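Local coordinates for glyoxalase-related enzyme, AraC type (Clostridium phytofermentans, PDB 3BT3), which is of unknown function but belongs to the vicinal oxygen chelate (glyoxalase and bleomycin-resistance) superfamily and is probably part of an AraC-type transcription regulator, at residues Phe28-Asp33 with Gly86-Gly91; Met32-Lys37 with Thr132-Cys137; Gly58-Val63 with His82-Glu87; Met96-Ile101 with Leu139-Ser144. All blocks are in the same frame, centred on the assembly; numbering follows the deposited sequence.

Contact 1: residues Phe28-Asp33 with Gly86-Gly91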
loop_
_atom_site.group_PDB
_atom_site.type_symbol
_atom_site.label_atom_id
_atom_site.label_comp_id
_atom_site.label_asym_id
_atom_site.label_seq_id
_atom_site.Cartn_x
_atom_site.Cartn_y
_atom_site.Cartn_z
ATOM N N PHE A 28 10.104 -0.995 1.896
ATOM C CA PHE A 28 11.434 -1.583 1.784
ATOM C C PHE A 28 12.401 -1.146 2.874
ATOM O O PHE A 28 12.405 0.005 3.282
ATOM C CB PHE A 28 12.003 -1.287 0.392
ATOM C CG PHE A 28 11.203 -1.907 -0.711
ATOM C CD1 PHE A 28 11.403 -3.234 -1.073
ATOM C CD2 PHE A 28 10.165 -1.200 -1.309
ATOM C CE1 PHE A 28 10.571 -3.852 -2.013
ATOM C CE2 PHE A 28 9.334 -1.804 -2.240
ATOM C CZ PHE A 28 9.536 -3.135 -2.594
ATOM N N THR A 29 13.221 -2.078 3.346
ATOM C CA THR A 29 14.179 -1.770 4.403
ATOM C C THR A 29 15.475 -2.566 4.319
ATOM O O THR A 29 15.469 -3.740 3.951
ATOM C CB THR A 29 13.553 -2.000 5.813
ATOM O OG1 THR A 29 14.555 -1.847 6.827
ATOM C CG2 THR A 29 12.975 -3.393 5.912
ATOM N N LYS A 30 16.580 -1.914 4.681
ATOM C CA LYS A 30 17.903 -2.543 4.688
ATOM C C LYS A 30 18.151 -3.329 5.983
ATOM O O LYS A 30 19.033 -4.177 6.030
ATOM C CB LYS A 30 19.003 -1.492 4.512
ATOM C CG LYS A 30 18.999 -0.807 3.158
ATOM C CD LYS A 30 19.104 -1.816 2.012
ATOM C CE LYS A 30 20.436 -2.565 2.025
ATOM N NZ LYS A 30 21.606 -1.657 1.800
ATOM N N ASP A 31 17.376 -3.035 7.026
ATOM C CA ASP A 31 17.496 -3.732 8.306
ATOM C C ASP A 31 16.105 -3.861 8.944
ATOM O O ASP A 31 15.680 -3.029 9.744
ATOM C CB ASP A 31 18.464 -2.990 9.238
ATOM C CG ASP A 31 18.877 -3.837 10.451
ATOM O OD1 ASP A 31 19.799 -3.418 11.189
ATOM O OD2 ASP A 31 18.284 -4.920 10.670
ATOM N N MET A 32 15.417 -4.937 8.579
ATOM C CA MET A 32 14.054 -5.227 9.027
ATOM C C MET A 32 13.811 -5.165 10.539
ATOM O O MET A 32 12.828 -4.569 10.988
ATOM C CB MET A 32 13.622 -6.597 8.472
ATOM C CG MET A 32 12.133 -6.710 8.161
ATOM S SD MET A 32 11.762 -8.044 6.970
ATOM C CE MET A 32 11.326 -9.163 8.003
ATOM N N ASP A 33 14.686 -5.785 11.324
ATOM C CA ASP A 33 14.545 -5.768 12.771
ATOM C C ASP A 33 14.428 -4.354 13.326
ATOM O O ASP A 33 13.538 -4.074 14.135
ATOM C CB ASP A 33 15.727 -6.477 13.415
ATOM C CG ASP A 33 15.584 -7.982 13.382
ATOM O OD1 ASP A 33 14.756 -8.511 14.156
ATOM O OD2 ASP A 33 16.289 -8.632 12.579
ATOM N N GLY A 86 15.584 -4.114 0.988
ATOM C CA GLY A 86 15.881 -3.226 -0.120
ATOM C C GLY A 86 16.084 -1.784 0.296
ATOM O O GLY A 86 16.002 -1.456 1.478
ATOM N N GLU A 87 16.353 -0.915 -0.674
ATOM C CA GLU A 87 16.547 0.500 -0.387
ATOM C C GLU A 87 15.249 1.125 0.111
ATOM O O GLU A 87 14.203 0.996 -0.525
ATOM C CB GLU A 87 17.023 1.253 -1.636
ATOM C CG GLU A 87 18.498 1.077 -1.961
ATOM C CD GLU A 87 19.423 1.567 -0.842
ATOM O OE1 GLU A 87 19.192 2.676 -0.304
ATOM O OE2 GLU A 87 20.389 0.842 -0.512
ATOM N N PRO A 88 15.304 1.819 1.255
ATOM C CA PRO A 88 14.109 2.456 1.811
ATOM C C PRO A 88 13.460 3.368 0.772
ATOM O O PRO A 88 14.136 3.899 -0.108
ATOM C CB PRO A 88 14.659 3.269 2.987
ATOM C CG PRO A 88 15.919 2.574 3.351
ATOM C CD PRO A 88 16.505 2.204 2.015
ATOM N N ILE A 89 12.152 3.553 0.874
ATOM C CA ILE A 89 11.459 4.435 -0.050
ATOM C C ILE A 89 11.770 5.885 0.306
ATOM O O ILE A 89 11.741 6.262 1.479
ATOM C CB ILE A 89 9.925 4.231 0.013
ATOM C CG1 ILE A 89 9.552 2.915 -0.691
ATOM C CG2 ILE A 89 9.209 5.425 -0.644
ATOM C CD1 ILE A 89 8.144 2.436 -0.421
ATOM N N LYS A 90 12.087 6.687 -0.706
ATOM C CA LYS A 90 12.363 8.109 -0.509
ATOM C C LYS A 90 11.076 8.829 -0.873
ATOM O O LYS A 90 10.645 8.803 -2.021
ATOM C CB LYS A 90 13.488 8.581 -1.428
ATOM C CG LYS A 90 14.805 7.859 -1.210
ATOM C CD LYS A 90 15.832 8.309 -2.231
ATOM C CE LYS A 90 17.134 7.546 -2.077
ATOM N NZ LYS A 90 18.081 7.881 -3.182
ATOM N N GLY A 91 10.455 9.463 0.108
ATOM C CA GLY A 91 9.202 10.149 -0.141
ATOM C C GLY A 91 8.085 9.467 0.631
ATOM O O GLY A 91 8.338 8.783 1.630
HETATM O O HOH W 1 10.467 1.834 2.640
#

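Contact 2: residues Met32-Lys37 with Thr132-Cys137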
loop_
_atom_site.group_PDB
_atom_site.type_symbol
_atom_site.label_atom_id
_atom_site.label_comp_id
_atom_site.label_asym_id
_atom_site.label_seq_id
_atom_site.Cartn_x
_atom_site.Cartn_y
_atom_site.Cartn_z
ATOM N N MET A 32 15.417 -4.937 8.579
ATOM C CA MET A 32 14.054 -5.227 9.027
ATOM C C MET A 32 13.811 -5.165 10.539
ATOM O O MET A 32 12.828 -4.569 10.988
ATOM C CB MET A 32 13.622 -6.597 8.472
ATOM C CG MET A 32 12.133 -6.710 8.161
ATOM S SD MET A 32 11.762 -8.044 6.970
ATOM C CE MET A 32 11.326 -9.163 8.003
ATOM N N ASP A 33 14.686 -5.785 11.324
ATOM C CA ASP A 33 14.545 -5.768 12.771
ATOM C C ASP A 33 14.428 -4.354 13.326
ATOM O O ASP A 33 13.538 -4.074 14.135
ATOM C CB ASP A 33 15.727 -6.477 13.415
ATOM C CG ASP A 33 15.584 -7.982 13.382
ATOM O OD1 ASP A 33 14.756 -8.511 14.156
ATOM O OD2 ASP A 33 16.289 -8.632 12.579
ATOM N N LYS A 34 15.314 -3.460 12.888
ATOM C CA LYS A 34 15.276 -2.081 13.369
ATOM C C LYS A 34 13.965 -1.398 12.960
ATOM O O LYS A 34 13.395 -0.626 13.734
ATOM C CB LYS A 34 16.482 -1.284 12.837
ATOM C CG LYS A 34 16.477 0.192 13.253
ATOM C CD LYS A 34 17.790 0.904 12.928
ATOM C CE LYS A 34 17.911 1.241 11.449
ATOM N NZ LYS A 34 16.934 2.289 11.017
ATOM N N THR A 35 13.495 -1.691 11.746
ATOM C CA THR A 35 12.251 -1.121 11.232
ATOM C C THR A 35 11.067 -1.601 12.058
ATOM O O THR A 35 10.198 -0.820 12.432
ATOM C CB THR A 35 12.032 -1.520 9.772
ATOM O OG1 THR A 35 13.060 -0.928 8.972
ATOM C CG2 THR A 35 10.663 -1.056 9.274
ATOM N N VAL A 36 11.056 -2.893 12.354
ATOM C CA VAL A 36 9.992 -3.487 13.151
ATOM C C VAL A 36 9.986 -2.938 14.583
ATOM O O VAL A 36 8.920 -2.737 15.166
ATOM C CB VAL A 36 10.147 -5.024 13.187
ATOM C CG1 VAL A 36 9.329 -5.616 14.311
ATOM C CG2 VAL A 36 9.710 -5.612 11.866
ATOM N N LYS A 37 11.168 -2.704 15.147
ATOM C CA LYS A 37 11.261 -2.189 16.509
ATOM C C LYS A 37 10.722 -0.771 16.545
ATOM O O LYS A 37 10.100 -0.350 17.521
ATOM C CB LYS A 37 12.710 -2.214 17.001
ATOM C CG LYS A 37 13.128 -3.555 17.569
ATOM C CD LYS A 37 14.628 -3.618 17.843
ATOM C CE LYS A 37 15.015 -4.870 18.648
ATOM N NZ LYS A 37 14.638 -6.157 17.976
ATOM N N THR A 132 8.187 10.712 9.857
ATOM C CA THR A 132 9.333 10.204 9.129
ATOM C C THR A 132 9.748 8.954 9.894
ATOM O O THR A 132 9.920 9.013 11.110
ATOM C CB THR A 132 10.488 11.206 9.145
ATOM O OG1 THR A 132 10.061 12.438 8.549
ATOM C CG2 THR A 132 11.676 10.649 8.371
ATOM N N THR A 133 9.894 7.826 9.201
ATOM C CA THR A 133 10.269 6.584 9.875
ATOM C C THR A 133 11.761 6.512 10.110
ATOM O O THR A 133 12.510 7.371 9.648
ATOM C CB THR A 133 9.869 5.333 9.062
ATOM O OG1 THR A 133 10.678 5.239 7.875
ATOM C CG2 THR A 133 8.417 5.404 8.683
ATOM N N THR A 134 12.185 5.468 10.818
ATOM C CA THR A 134 13.600 5.260 11.120
ATOM C C THR A 134 14.362 4.999 9.831
ATOM O O THR A 134 15.582 5.088 9.801
ATOM C CB THR A 134 13.821 4.042 12.068
ATOM O OG1 THR A 134 15.196 3.982 12.464
ATOM C CG2 THR A 134 13.477 2.737 11.364
ATOM N N ASP A 135 13.633 4.675 8.767
ATOM C CA ASP A 135 14.254 4.387 7.483
ATOM C C ASP A 135 14.250 5.583 6.547
ATOM O O ASP A 135 14.830 5.527 5.469
ATOM C CB ASP A 135 13.534 3.213 6.819
ATOM C CG ASP A 135 13.621 1.944 7.642
ATOM O OD1 ASP A 135 12.570 1.393 8.036
ATOM O OD2 ASP A 135 14.757 1.502 7.904
ATOM N N GLY A 136 13.581 6.658 6.952
ATOM C CA GLY A 136 13.528 7.843 6.117
ATOM C C GLY A 136 12.249 8.080 5.324
ATOM O O GLY A 136 12.040 9.191 4.850
ATOM N N CYS A 137 11.396 7.068 5.172
ATOM C CA CYS A 137 10.154 7.242 4.419
ATOM C C CYS A 137 9.195 8.113 5.191
ATOM O O CYS A 137 9.312 8.270 6.413
ATOM C CB CYS A 137 9.418 5.923 4.172
ATOM S SG CYS A 137 10.398 4.460 4.150
#

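Contact 3: residues Gly58-Val63 with His82-Glu87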
loop_
_atom_site.group_PDB
_atom_site.type_symbol
_atom_site.label_atom_id
_atom_site.label_comp_id
_atom_site.label_asym_id
_atom_site.label_seq_id
_atom_site.Cartn_x
_atom_site.Cartn_y
_atom_site.Cartn_z
ATOM N N GLY A 58 16.283 -9.817 8.080
ATOM C CA GLY A 58 15.003 -10.203 7.520
ATOM C C GLY A 58 14.853 -9.936 6.036
ATOM O O GLY A 58 15.212 -8.863 5.565
ATOM N N ASP A 59 14.340 -10.920 5.298
ATOM C CA ASP A 59 14.101 -10.773 3.860
ATOM C C ASP A 59 12.635 -10.420 3.681
ATOM O O ASP A 59 12.268 -9.659 2.793
ATOM C CB ASP A 59 14.356 -12.080 3.100
ATOM C CG ASP A 59 15.823 -12.378 2.906
ATOM O OD1 ASP A 59 16.578 -11.447 2.542
ATOM O OD2 ASP A 59 16.215 -13.552 3.101
ATOM N N TYR A 60 11.798 -11.000 4.532
ATOM C CA TYR A 60 10.373 -10.762 4.461
ATOM C C TYR A 60 9.738 -10.735 5.835
ATOM O O TYR A 60 10.117 -11.501 6.728
ATOM C CB TYR A 60 9.673 -11.842 3.628
ATOM C CG TYR A 60 8.191 -11.601 3.557
ATOM C CD1 TYR A 60 7.680 -10.524 2.831
ATOM C CD2 TYR A 60 7.300 -12.387 4.284
ATOM C CE1 TYR A 60 6.326 -10.231 2.839
ATOM C CE2 TYR A 60 5.938 -12.104 4.298
ATOM C CZ TYR A 60 5.461 -11.024 3.572
ATOM O OH TYR A 60 4.123 -10.732 3.569
ATOM N N GLY A 61 8.763 -9.850 5.991
ATOM C CA GLY A 61 8.067 -9.729 7.252
ATOM C C GLY A 61 6.931 -8.743 7.107
ATOM O O GLY A 61 6.573 -8.362 5.990
ATOM N N CYS A 62 6.346 -8.328 8.223
ATOM C CA CYS A 62 5.280 -7.361 8.133
ATOM C C CYS A 62 4.972 -6.729 9.462
ATOM O O CYS A 62 5.395 -7.221 10.508
ATOM C CB CYS A 62 4.023 -8.009 7.556
ATOM S SG CYS A 62 3.372 -9.323 8.562
ATOM N N VAL A 63 4.258 -5.613 9.401
ATOM C CA VAL A 63 3.838 -4.889 10.584
ATOM C C VAL A 63 2.364 -4.542 10.412
ATOM O O VAL A 63 1.896 -4.309 9.303
ATOM C CB VAL A 63 4.673 -3.592 10.797
ATOM C CG1 VAL A 63 6.091 -3.965 11.151
ATOM C CG2 VAL A 63 4.655 -2.722 9.539
ATOM N N HIS A 82 3.840 -4.770 4.146
ATOM C CA HIS A 82 4.634 -5.959 3.869
ATOM C C HIS A 82 6.044 -5.387 3.883
ATOM O O HIS A 82 6.269 -4.325 3.314
ATOM C CB HIS A 82 4.354 -6.519 2.475
ATOM C CG HIS A 82 3.039 -7.219 2.350
ATOM N ND1 HIS A 82 1.962 -6.672 1.684
ATOM C CD2 HIS A 82 2.632 -8.432 2.797
ATOM C CE1 HIS A 82 0.948 -7.519 1.727
ATOM N NE2 HIS A 82 1.329 -8.593 2.395
ATOM N N LEU A 83 6.977 -6.062 4.541
ATOM C CA LEU A 83 8.359 -5.584 4.598
ATOM C C LEU A 83 9.279 -6.484 3.772
ATOM O O LEU A 83 9.304 -7.703 3.968
ATOM C CB LEU A 83 8.849 -5.552 6.048
ATOM C CG LEU A 83 7.959 -4.807 7.058
ATOM C CD1 LEU A 83 8.380 -5.161 8.482
ATOM C CD2 LEU A 83 8.057 -3.312 6.835
ATOM N N PHE A 84 10.022 -5.867 2.854
ATOM C CA PHE A 84 10.969 -6.552 1.973
ATOM C C PHE A 84 12.354 -5.914 2.127
ATOM O O PHE A 84 12.465 -4.725 2.430
ATOM C CB PHE A 84 10.541 -6.403 0.507
ATOM C CG PHE A 84 9.205 -6.999 0.196
ATOM C CD1 PHE A 84 9.063 -8.375 0.024
ATOM C CD2 PHE A 84 8.080 -6.191 0.093
ATOM C CE1 PHE A 84 7.812 -8.940 -0.249
ATOM C CE2 PHE A 84 6.829 -6.746 -0.180
ATOM C CZ PHE A 84 6.696 -8.125 -0.349
ATOM N N LYS A 85 13.407 -6.699 1.901
ATOM C CA LYS A 85 14.770 -6.182 1.992
ATOM C C LYS A 85 15.035 -5.307 0.767
ATOM O O LYS A 85 14.738 -5.704 -0.360
ATOM C CB LYS A 85 15.783 -7.326 2.014
ATOM C CG LYS A 85 16.964 -7.079 2.936
ATOM C CD LYS A 85 18.305 -7.295 2.250
ATOM C CE LYS A 85 18.548 -8.744 1.912
ATOM N NZ LYS A 85 18.508 -9.583 3.133
ATOM N N GLY A 86 15.584 -4.114 0.988
ATOM C CA GLY A 86 15.881 -3.226 -0.120
ATOM C C GLY A 86 16.084 -1.784 0.296
ATOM O O GLY A 86 16.002 -1.456 1.478
ATOM N N GLU A 87 16.353 -0.915 -0.674
ATOM C CA GLU A 87 16.547 0.500 -0.387
ATOM C C GLU A 87 15.249 1.125 0.111
ATOM O O GLU A 87 14.203 0.996 -0.525
ATOM C CB GLU A 87 17.023 1.253 -1.636
ATOM C CG GLU A 87 18.498 1.077 -1.961
ATOM C CD GLU A 87 19.423 1.567 -0.842
ATOM O OE1 GLU A 87 19.192 2.676 -0.304
ATOM O OE2 GLU A 87 20.389 0.842 -0.512
#

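Contact 4: residues Met96-Ile101 with Leu139-Ser144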
loop_
_atom_site.group_PDB
_atom_site.type_symbol
_atom_site.label_atom_id
_atom_site.label_comp_id
_atom_site.label_asym_id
_atom_site.label_seq_id
_atom_site.Cartn_x
_atom_site.Cartn_y
_atom_site.Cartn_z
ATOM N N MET A 96 -2.646 6.739 5.286
ATOM C CA MET A 96 -3.724 6.070 5.991
ATOM C C MET A 96 -4.689 6.910 6.819
ATOM O O MET A 96 -4.304 7.852 7.509
ATOM C CB MET A 96 -3.147 4.906 6.826
ATOM C CG MET A 96 -2.046 5.232 7.840
ATOM S SD MET A 96 -1.171 3.717 8.491
ATOM C CE MET A 96 0.353 3.913 7.727
ATOM N N MET A 97 -5.963 6.550 6.713
ATOM C CA MET A 97 -7.036 7.217 7.429
ATOM C C MET A 97 -7.093 6.643 8.840
ATOM O O MET A 97 -7.125 5.421 9.014
ATOM C CB MET A 97 -8.372 6.969 6.718
ATOM C CG MET A 97 -9.578 7.717 7.318
ATOM S SD MET A 97 -11.192 7.025 6.816
ATOM C CE MET A 97 -11.272 7.495 5.102
ATOM N N ILE A 98 -7.093 7.517 9.842
ATOM C CA ILE A 98 -7.163 7.059 11.218
ATOM C C ILE A 98 -8.197 7.798 12.047
ATOM O O ILE A 98 -8.851 8.736 11.591
ATOM C CB ILE A 98 -5.818 7.201 11.948
ATOM C CG1 ILE A 98 -5.513 8.675 12.184
ATOM C CG2 ILE A 98 -4.709 6.549 11.144
ATOM C CD1 ILE A 98 -4.379 8.896 13.151
ATOM N N GLU A 99 -8.330 7.357 13.288
ATOM C CA GLU A 99 -9.260 7.961 14.213
ATOM C C GLU A 99 -8.476 8.202 15.492
ATOM O O GLU A 99 -7.890 7.279 16.049
ATOM C CB GLU A 99 -10.424 7.007 14.451
ATOM C CG GLU A 99 -11.720 7.690 14.819
ATOM C CD GLU A 99 -12.932 6.849 14.457
ATOM O OE1 GLU A 99 -14.069 7.327 14.666
ATOM O OE2 GLU A 99 -12.746 5.712 13.961
ATOM N N GLY A 100 -8.448 9.451 15.940
ATOM C CA GLY A 100 -7.707 9.795 17.141
ATOM C C GLY A 100 -6.356 10.348 16.742
ATOM O O GLY A 100 -5.319 9.919 17.251
ATOM N N ILE A 101 -6.367 11.304 15.817
ATOM C CA ILE A 101 -5.140 11.907 15.323
ATOM C C ILE A 101 -4.353 12.608 16.432
ATOM O O ILE A 101 -3.123 12.632 16.408
ATOM C CB ILE A 101 -5.439 12.905 14.173
ATOM C CG1 ILE A 101 -4.136 13.399 13.556
ATOM C CG2 ILE A 101 -6.231 14.090 14.684
ATOM C CD1 ILE A 101 -3.317 12.307 12.945
ATOM N N LEU A 139 5.220 8.847 6.282
ATOM C CA LEU A 139 3.921 8.226 6.480
ATOM C C LEU A 139 2.936 9.345 6.758
ATOM O O LEU A 139 3.128 10.138 7.688
ATOM C CB LEU A 139 3.931 7.268 7.671
ATOM C CG LEU A 139 4.839 6.051 7.604
ATOM C CD1 LEU A 139 4.589 5.174 8.814
ATOM C CD2 LEU A 139 4.569 5.280 6.316
ATOM N N ARG A 140 1.883 9.407 5.952
ATOM C CA ARG A 140 0.858 10.427 6.130
ATOM C C ARG A 140 -0.341 9.856 6.877
ATOM O O ARG A 140 -0.848 8.787 6.552
ATOM C CB ARG A 140 0.424 10.980 4.771
ATOM C CG ARG A 140 1.539 11.725 4.035
ATOM C CD ARG A 140 1.088 12.249 2.681
ATOM N NE ARG A 140 -0.074 13.118 2.804
ATOM C CZ ARG A 140 -0.752 13.616 1.773
ATOM N NH1 ARG A 140 -0.385 13.336 0.531
ATOM N NH2 ARG A 140 -1.804 14.395 1.982
ATOM N N PHE A 141 -0.778 10.573 7.900
ATOM C CA PHE A 141 -1.923 10.152 8.694
ATOM C C PHE A 141 -2.977 11.248 8.608
ATOM O O PHE A 141 -2.656 12.437 8.701
ATOM C CB PHE A 141 -1.501 9.942 10.150
ATOM C CG PHE A 141 -0.577 8.767 10.351
ATOM C CD1 PHE A 141 -1.089 7.484 10.535
ATOM C CD2 PHE A 141 0.802 8.939 10.346
ATOM C CE1 PHE A 141 -0.241 6.391 10.716
ATOM C CE2 PHE A 141 1.661 7.852 10.524
ATOM C CZ PHE A 141 1.141 6.579 10.711
ATOM N N PHE A 142 -4.233 10.873 8.405
ATOM C CA PHE A 142 -5.268 11.887 8.334
ATOM C C PHE A 142 -6.559 11.423 8.963
ATOM O O PHE A 142 -6.814 10.224 9.078
ATOM C CB PHE A 142 -5.508 12.327 6.876
ATOM C CG PHE A 142 -6.173 11.284 6.019
ATOM C CD1 PHE A 142 -7.559 11.163 5.996
ATOM C CD2 PHE A 142 -5.409 10.406 5.255
ATOM C CE1 PHE A 142 -8.176 10.176 5.224
ATOM C CE2 PHE A 142 -6.014 9.419 4.483
ATOM C CZ PHE A 142 -7.402 9.304 4.467
ATOM N N GLU A 143 -7.353 12.394 9.397
ATOM C CA GLU A 143 -8.653 12.138 10.004
ATOM C C GLU A 143 -9.585 13.217 9.472
ATOM O O GLU A 143 -9.305 14.418 9.597
ATOM C CB GLU A 143 -8.570 12.220 11.528
ATOM C CG GLU A 143 -9.858 11.822 12.221
ATOM C CD GLU A 143 -9.735 11.781 13.737
ATOM O OE1 GLU A 143 -10.669 11.264 14.386
ATOM O OE2 GLU A 143 -8.719 12.264 14.283
ATOM N N SER A 144 -10.680 12.791 8.857
ATOM C CA SER A 144 -11.631 13.734 8.293
ATOM C C SER A 144 -12.375 14.506 9.383
ATOM O O SER A 144 -12.538 14.019 10.504
ATOM C CB SER A 144 -12.619 12.994 7.398
ATOM O OG SER A 144 -13.161 11.880 8.076
#

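Contact 1: residues Phe28-Asp33 with Gly86-Gly91
Lys30 folds its side chain over the backbone of Gly86. From CB the chain turns to CG, which packs against Gly86 O and lies 4.1 Å from CD of Pro88. CD comes next and rests closest to that carbonyl, 3.2 Å from Gly86 O. CE then carries the chain on to the tip, where Lys30 NZ reaches Glu87 OE2 at 3.6 Å, a long salt bridge. The chain bends the same way at three successive bonds (chi2 -56°, chi3 and chi4 both -64°), and this brings the ammonium back to Glu87. The pair lies at the surface, so solvent probably weakens its attraction.

The backbones are also tied directly. Gly86 N donates to Thr29 O at 3.0 Å. Phe28 O takes a CA-H contact from Pro88 CA at 3.3 Å. It also accepts from a water, which in turn accepts from Ile89 N at 3.0 Å. Phe28 leaves its CB against Glu87 O, while ring atom CD2 meets Ile89 CG1 at 4.2 Å, near the ring plane at an edge. Phe28 also packs on Val92 of the second subunit.

Thr29 OG1 accepts from Asp31 N in an ST turn and also bonds to the hydroxyl of Thr35. The end of strand 26-29 is tied to the connection that leads from the sheet of strand 81-85 to the sheet of strand 92-99, and helix 32-41 starts just beyond.

Contact 2: residues Met32-Lys37 with Thr132-Cys137
Lys34 crosses Thr134 at a slant, its aliphatic chain passing the hydroxyl. Lys34 CG and CD both lie 4.1 Å from Thr134 OG1, and NZ then turns in to donate to it at 2.8 Å. The chain leaves the helix with CG opposite the backbone N (chi1 178°). Bends at chi3 and chi4 swing the ammonium back onto the hydroxyl. From there Lys34 NZ also faces Asp135 OD2 at 3.9 Å, a long salt bridge. Thr134 CG2 packs against the helix backbone, 4.1 Å from Thr35 CA.

The second bond is shorter. Thr35 OG1 donates to Asp135 OD1 at 2.6 Å, using the syn lone pair of that oxygen, and the two side chains cross at about a right angle. The methyl of Thr35 joins in, with CG2 3.3 Å from Asp135 OD1. Both polar atoms have further partners, Thr29 for the hydroxyl and Tyr27 OH for Asp135 OD1. Such a network probably fixes the carboxylate firmly.

Residues Thr133 to Gly136 form a type I turn. Thr133 OG1 accepts from Asp135 N at 3.1 Å, an ST turn that braces the loop from within. This hairpin loop joins strands 126-132 and 138-144 of the other sheet. It docks on the first turn of helix 32-41, close to strand 26-29, so the contact joins the two halves of the chain. Trp38 of the same helix packs on Thr133 and Thr134.

Contact 3: residues Gly58-Val63 with His82-Glu87
This is an antiparallel pairing of neighbouring strands, 58-64 and 81-85, inside the sheet that also holds strands 26-29 and 46-52. Gly61 and Leu83 form the hydrogen-bonded pair. Leu83 N donates to Gly61 O at 2.7 Å, and Gly61 N returns a bond to Leu83 O at 3.0 Å. Further out, Lys85 N reaches Asp59 O at 3.3 Å.

Tyr60 and Phe84 form a non-hydrogen-bonded pair. Tyr60 sets CG across from its backbone N (chi1 180°), which brings its ring alongside Phe84. The side chains point the same way; their rings meet obliquely, centroids 5.3 Å apart and planes at 46°. Tyr60 CD1 touches Phe84 CE1 at 3.5 Å. The strand order 26-29, 81-85, 58-64, 46-52 matches the sheet of a vicinal oxygen chelate module. Asp59 and Tyr60 both face Ala51 of strand 46-52, a classic beta bulge.

On the other face, Leu83 CD1 packs on Val63 CG1 at 3.7 Å, and both residues touch Val36 of helix 32-41. Lys85 NZ makes a salt bridge to Asp59 OD1 at 2.7 Å, on the syn side, 29° out of the carboxylate plane; Asp53 is its second partner. Phe95 of the second subunit sets its ring edge-to-face with both His82 and Phe84.

Contact 4: residues Met96-Ile101 with Leu139-Ser144
The carboxylate of Glu143 is gripped by two backbone N-H groups. Ile101 N donates to Glu143 OE2 at 3.0 Å, coming from above the carboxylate plane. Gly100 N adds weak bonds to both oxygens, at 3.3 Å to Glu143 OE1 and OE2 alike. Gly100 is the N-cap of helix 101-110, so the acid sits at the start of that helix. Its negative charge is probably stabilised there. The chain runs out straight from a trans first torsion (chi1 -174°), and this carries the acid past Ile98 O to the turn.

The strands themselves run parallel. Ile98 N donates to Phe142 O at 2.8 Å. Met96 N donates to Arg140 O, and Met96 O accepts from Phe142 N. Strands 92-99 and 138-144 are neighbours in the second four-stranded sheet. This sheet repeats the 1-4-3-2 order of the other, as in the paired modules of the vicinal oxygen chelate superfamily.

Phe141 and Met96 share one face of the sheet, their side chains side by side. Met96 CG touches Phe141 CE1 at 3.6 Å, and Met96 SD makes an oblique Met-aromatic contact, 4.7 Å from the Phe141 centroid. Ile98 CG2 meets the same ring at an edge. On the other face Phe142 sets its ring against Met97, whose CA lies over the ring, offset toward the rim, in a CH-pi contact. Met97, Ile98 and Glu99 pair antiparallel with a strand of the second subunit, and Arg21 of that subunit makes a salt bridge with Glu99.

How the contacts relate
Contacts 1, 2 and 3 form one cluster, while contact 4 lies on the opposite side of the chain centre. Contacts 1 and 2 have centres about 7 Å apart and also meet where Pro88 CB packs 3.4 Å from Asp135 O. Contact 1 meets contact 3 through Thr29 N and Phe84 O, 2.9 Å apart, because strands 26-29 and 81-85 are neighbours. Contact 2 reaches contact 4 through Thr133 CG2, 3.8 Å from Leu139 CG, although their centres are about 19 Å apart. Contacts 3 and 4 do not touch each other, but both touch the second subunit. No ligand marks a site among them.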